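Local coordinates for protein alpha-amylase/trypsin inhibitor (PDB 1B1U) that inhibits both trypsin and alpha-amylase and may protect ragi seeds against endogenous and foreign hydrolases, at residues I7-R21 against V67-L79. Numbering follows the deposited sequence.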
loop_
_atom_site.group_PDB
_atom_site.type_symbol
_atom_site.label_atom_id
_atom_site.label_comp_id
_atom_site.label_asym_id
_atom_site.label_seq_id
_atom_site.Cartn_x
_atom_site.Cartn_y
_atom_site.Cartn_z
ATOM N N ILE A 7 6.695 12.525 0.732
ATOM C CA ILE A 7 8.012 11.928 0.542
ATOM C C ILE A 7 8.506 11.131 1.740
ATOM O O ILE A 7 8.449 11.591 2.876
ATOM C CB ILE A 7 9.054 13.030 0.193
ATOM C CG1 ILE A 7 8.816 13.516 -1.233
ATOM C CG2 ILE A 7 10.476 12.499 0.317
ATOM C CD1 ILE A 7 9.368 14.890 -1.504
ATOM N N PRO A 8 9.004 9.914 1.492
ATOM C CA PRO A 8 9.506 9.068 2.575
ATOM C C PRO A 8 10.464 9.810 3.493
ATOM O O PRO A 8 11.566 10.197 3.098
ATOM C CB PRO A 8 10.168 7.906 1.844
ATOM C CG PRO A 8 9.426 7.827 0.550
ATOM C CD PRO A 8 9.105 9.251 0.183
ATOM N N GLY A 9 10.019 10.000 4.727
ATOM C CA GLY A 9 10.792 10.699 5.732
ATOM C C GLY A 9 9.782 11.007 6.811
ATOM O O GLY A 9 9.678 10.272 7.801
ATOM N N MET A 10 9.020 12.083 6.616
ATOM C CA MET A 10 7.983 12.443 7.577
ATOM C C MET A 10 6.618 12.172 6.963
ATOM O O MET A 10 5.966 11.196 7.319
ATOM C CB MET A 10 8.091 13.910 7.995
ATOM C CG MET A 10 8.209 14.101 9.515
ATOM S SD MET A 10 6.855 13.368 10.514
ATOM C CE MET A 10 7.692 11.920 11.269
ATOM N N ALA A 11 6.193 13.022 6.036
ATOM C CA ALA A 11 4.900 12.843 5.385
ATOM C C ALA A 11 4.591 11.370 5.126
ATOM O O ALA A 11 3.447 10.945 5.261
ATOM C CB ALA A 11 4.862 13.620 4.084
ATOM N N ILE A 12 5.605 10.598 4.735
ATOM C CA ILE A 12 5.429 9.166 4.492
ATOM C C ILE A 12 6.546 8.356 5.179
ATOM O O ILE A 12 7.732 8.598 4.976
ATOM C CB ILE A 12 5.368 8.853 2.976
ATOM C CG1 ILE A 12 4.068 9.397 2.408
ATOM C CG2 ILE A 12 5.386 7.375 2.741
ATOM C CD1 ILE A 12 3.688 8.819 1.117
ATOM N N PRO A 13 6.169 7.387 6.024
ATOM C CA PRO A 13 7.209 6.610 6.693
ATOM C C PRO A 13 8.181 5.915 5.760
ATOM O O PRO A 13 7.986 5.877 4.541
ATOM C CB PRO A 13 6.421 5.620 7.552
ATOM C CG PRO A 13 5.095 6.250 7.727
ATOM C CD PRO A 13 4.825 6.952 6.430
ATOM N N HIS A 14 9.243 5.383 6.356
ATOM C CA HIS A 14 10.263 4.659 5.623
ATOM C C HIS A 14 9.748 3.239 5.453
ATOM O O HIS A 14 9.533 2.526 6.436
ATOM C CB HIS A 14 11.573 4.667 6.406
ATOM C CG HIS A 14 12.374 5.913 6.216
ATOM N ND1 HIS A 14 13.038 6.193 5.043
ATOM C CD2 HIS A 14 12.585 6.971 7.033
ATOM C CE1 HIS A 14 13.624 7.373 5.147
ATOM N NE2 HIS A 14 13.366 7.866 6.343
ATOM N N ASN A 15 9.567 2.846 4.196
ATOM C CA ASN A 15 9.023 1.537 3.832
ATOM C C ASN A 15 7.553 1.508 4.272
ATOM O O ASN A 15 7.159 0.706 5.126
ATOM C CB ASN A 15 9.800 0.389 4.490
ATOM C CG ASN A 15 9.708 -0.899 3.684
ATOM O OD1 ASN A 15 9.076 -0.931 2.629
ATOM N ND2 ASN A 15 10.333 -1.956 4.174
ATOM N N PRO A 16 6.725 2.394 3.676
ATOM C CA PRO A 16 5.298 2.515 3.976
ATOM C C PRO A 16 4.517 1.240 3.732
ATOM O O PRO A 16 4.876 0.415 2.884
ATOM C CB PRO A 16 4.829 3.645 3.060
ATOM C CG PRO A 16 5.820 3.655 1.951
ATOM C CD PRO A 16 7.123 3.341 2.618
ATOM N N LEU A 17 3.443 1.087 4.498
ATOM C CA LEU A 17 2.565 -0.060 4.377
ATOM C C LEU A 17 3.326 -1.371 4.243
ATOM O O LEU A 17 3.015 -2.185 3.384
ATOM C CB LEU A 17 1.636 0.155 3.174
ATOM C CG LEU A 17 1.346 1.638 2.904
ATOM C CD1 LEU A 17 0.579 1.795 1.622
ATOM C CD2 LEU A 17 0.555 2.223 4.064
ATOM N N ASP A 18 4.323 -1.584 5.090
ATOM C CA ASP A 18 5.079 -2.823 5.016
ATOM C C ASP A 18 4.163 -3.995 5.328
ATOM O O ASP A 18 4.294 -5.072 4.748
ATOM C CB ASP A 18 6.235 -2.814 6.014
ATOM C CG ASP A 18 5.933 -1.992 7.243
ATOM O OD1 ASP A 18 5.401 -0.876 7.082
ATOM O OD2 ASP A 18 6.225 -2.461 8.366
ATOM N N SER A 19 3.241 -3.763 6.258
ATOM C CA SER A 19 2.272 -4.759 6.702
ATOM C C SER A 19 1.226 -5.048 5.651
ATOM O O SER A 19 0.479 -6.016 5.755
ATOM C CB SER A 19 1.577 -4.280 7.974
ATOM O OG SER A 19 2.352 -4.622 9.107
ATOM N N CYS A 20 1.163 -4.191 4.646
ATOM C CA CYS A 20 0.219 -4.360 3.563
ATOM C C CYS A 20 0.771 -5.286 2.477
ATOM O O CYS A 20 0.048 -5.689 1.574
ATOM C CB CYS A 20 -0.114 -3.000 2.961
ATOM S SG CYS A 20 -1.143 -1.946 4.026
ATOM N N ARG A 21 2.054 -5.623 2.567
ATOM C CA ARG A 21 2.682 -6.490 1.570
ATOM C C ARG A 21 2.192 -7.918 1.713
ATOM O O ARG A 21 1.843 -8.582 0.731
ATOM C CB ARG A 21 4.211 -6.473 1.715
ATOM C CG ARG A 21 4.948 -7.207 0.591
ATOM C CD ARG A 21 5.282 -8.646 0.968
ATOM N NE ARG A 21 5.698 -9.453 -0.181
ATOM C CZ ARG A 21 5.062 -9.485 -1.350
ATOM N NH1 ARG A 21 3.969 -8.758 -1.540
ATOM N NH2 ARG A 21 5.533 -10.228 -2.341
ATOM N N VAL A 67 10.292 3.825 -4.781
ATOM C CA VAL A 67 10.739 5.207 -4.766
ATOM C C VAL A 67 12.175 5.330 -4.237
ATOM O O VAL A 67 12.686 4.438 -3.543
ATOM C CB VAL A 67 9.739 6.069 -3.911
ATOM C CG1 VAL A 67 10.246 6.237 -2.490
ATOM C CG2 VAL A 67 9.492 7.411 -4.580
ATOM N N VAL A 68 12.830 6.426 -4.612
ATOM C CA VAL A 68 14.188 6.708 -4.159
ATOM C C VAL A 68 14.060 7.796 -3.093
ATOM O O VAL A 68 13.496 8.856 -3.349
ATOM C CB VAL A 68 15.129 7.246 -5.315
ATOM C CG1 VAL A 68 16.579 6.969 -4.972
ATOM C CG2 VAL A 68 14.794 6.604 -6.643
ATOM N N THR A 69 14.554 7.515 -1.894
ATOM C CA THR A 69 14.520 8.476 -0.796
ATOM C C THR A 69 15.435 9.628 -1.204
ATOM O O THR A 69 16.343 9.437 -2.009
ATOM C CB THR A 69 15.071 7.837 0.511
ATOM O OG1 THR A 69 14.260 6.714 0.870
ATOM C CG2 THR A 69 15.073 8.836 1.659
ATOM N N PRO A 70 15.184 10.847 -0.696
ATOM C CA PRO A 70 16.043 11.988 -1.047
ATOM C C PRO A 70 17.506 11.788 -0.629
ATOM O O PRO A 70 18.382 12.569 -1.007
ATOM C CB PRO A 70 15.391 13.166 -0.324
ATOM C CG PRO A 70 13.975 12.736 -0.103
ATOM C CD PRO A 70 14.062 11.260 0.165
ATOM N N SER A 71 17.755 10.734 0.146
ATOM C CA SER A 71 19.093 10.387 0.622
ATOM C C SER A 71 19.756 9.390 -0.341
ATOM O O SER A 71 20.748 8.736 -0.001
ATOM C CB SER A 71 18.999 9.780 2.024
ATOM O OG SER A 71 20.103 8.943 2.318
ATOM N N GLY A 72 19.196 9.286 -1.545
ATOM C CA GLY A 72 19.727 8.379 -2.550
ATOM C C GLY A 72 19.351 6.924 -2.333
ATOM O O GLY A 72 19.541 6.091 -3.219
ATOM N N GLN A 73 18.826 6.614 -1.152
ATOM C CA GLN A 73 18.426 5.256 -0.833
ATOM C C GLN A 73 17.017 5.007 -1.344
ATOM O O GLN A 73 16.176 5.895 -1.347
ATOM C CB GLN A 73 18.504 5.023 0.671
ATOM C CG GLN A 73 19.701 4.177 1.087
ATOM C CD GLN A 73 19.389 2.690 1.099
ATOM O OE1 GLN A 73 20.210 1.867 1.522
ATOM N NE2 GLN A 73 18.193 2.335 0.636
ATOM N N HIS A 74 16.776 3.785 -1.792
ATOM C CA HIS A 74 15.493 3.393 -2.350
ATOM C C HIS A 74 14.715 2.487 -1.408
ATOM O O HIS A 74 15.292 1.674 -0.686
ATOM C CB HIS A 74 15.717 2.664 -3.682
ATOM C CG HIS A 74 17.071 2.027 -3.810
ATOM N ND1 HIS A 74 17.984 1.988 -2.775
ATOM C CD2 HIS A 74 17.670 1.405 -4.856
ATOM C CE1 HIS A 74 19.083 1.374 -3.175
ATOM N NE2 HIS A 74 18.918 1.011 -4.434
ATOM N N GLU A 75 13.399 2.635 -1.415
ATOM C CA GLU A 75 12.544 1.802 -0.581
ATOM C C GLU A 75 11.193 1.689 -1.264
ATOM O O GLU A 75 10.703 2.655 -1.849
ATOM C CB GLU A 75 12.402 2.397 0.832
ATOM C CG GLU A 75 11.892 3.836 0.907
ATOM C CD GLU A 75 12.048 4.449 2.303
ATOM O OE1 GLU A 75 12.866 3.945 3.102
ATOM O OE2 GLU A 75 11.351 5.439 2.604
ATOM N N GLY A 76 10.603 0.501 -1.210
ATOM C CA GLY A 76 9.314 0.294 -1.844
ATOM C C GLY A 76 9.352 -0.893 -2.785
ATOM O O GLY A 76 10.339 -1.624 -2.824
ATOM N N ARG A 77 8.284 -1.077 -3.555
ATOM C CA ARG A 77 8.194 -2.199 -4.484
ATOM C C ARG A 77 8.270 -3.503 -3.689
ATOM O O ARG A 77 9.136 -4.349 -3.903
ATOM C CB ARG A 77 9.321 -2.138 -5.523
ATOM C CG ARG A 77 9.134 -3.073 -6.723
ATOM C CD ARG A 77 10.400 -3.907 -7.000
ATOM N NE ARG A 77 10.167 -4.988 -7.961
ATOM C CZ ARG A 77 9.670 -4.809 -9.180
ATOM N NH1 ARG A 77 9.351 -3.590 -9.598
ATOM N NH2 ARG A 77 9.491 -5.842 -9.986
ATOM N N LEU A 78 7.347 -3.653 -2.753
ATOM C CA LEU A 78 7.294 -4.854 -1.937
ATOM C C LEU A 78 6.409 -5.887 -2.644
ATOM O O LEU A 78 6.471 -7.079 -2.338
ATOM C CB LEU A 78 6.715 -4.514 -0.559
ATOM C CG LEU A 78 7.609 -4.010 0.584
ATOM C CD1 LEU A 78 8.941 -3.500 0.041
ATOM C CD2 LEU A 78 6.866 -2.905 1.355
ATOM N N LEU A 79 5.591 -5.414 -3.583
ATOM C CA LEU A 79 4.673 -6.268 -4.340
ATOM C C LEU A 79 5.398 -7.037 -5.444
ATOM O O LEU A 79 5.161 -6.826 -6.638
ATOM C CB LEU A 79 3.522 -5.425 -4.932
ATOM C CG LEU A 79 2.588 -4.686 -3.938
ATOM C CD1 LEU A 79 1.216 -4.463 -4.554
ATOM C CD2 LEU A 79 2.440 -5.468 -2.639
#
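Ile7 lays its CG2 branch against the ring of Pro70, CG2 to CG 3.5 Å, at the type I turn from Thr69 to Gly72. CG, at the outer end of the Pro8 ring, meets the CG1 methyl of Val67 at 3.5 Å. Polar contact comes from His14, whose ND1 donates to Glu75 OE1 at 3.0 Å. The bond is fairly straight, 159° at the hydrogen, and uses the syn side of the carboxylate; OE1 lies in the ring plane, while ring and carboxylate stand 79° apart. Asn15 carries its CG anti to the backbone N (chi1 -154°), which sends OD1 out to Leu78, 3.2 Å from CD2. Cys20, disulfide-linked to Cys44, ties the segment to helix 37-50. Arg21 covers the other flank of Leu78, its CG 3.4 Å from CB. Bent at chi2, the arginine sets its guanidinium face over the carbonyl of Leu78, with O 2.9 Å above the plane near its centre, where the N-H bonds do not point at it; NH1 is hydrogen-bonded to Gln90. The contact thus packs the N-terminal loop and the start of helix 19-29 against the small antiparallel hairpin after helix 53-64, within the disulfide-linked helical fold of the cereal trypsin/alpha-amylase inhibitors.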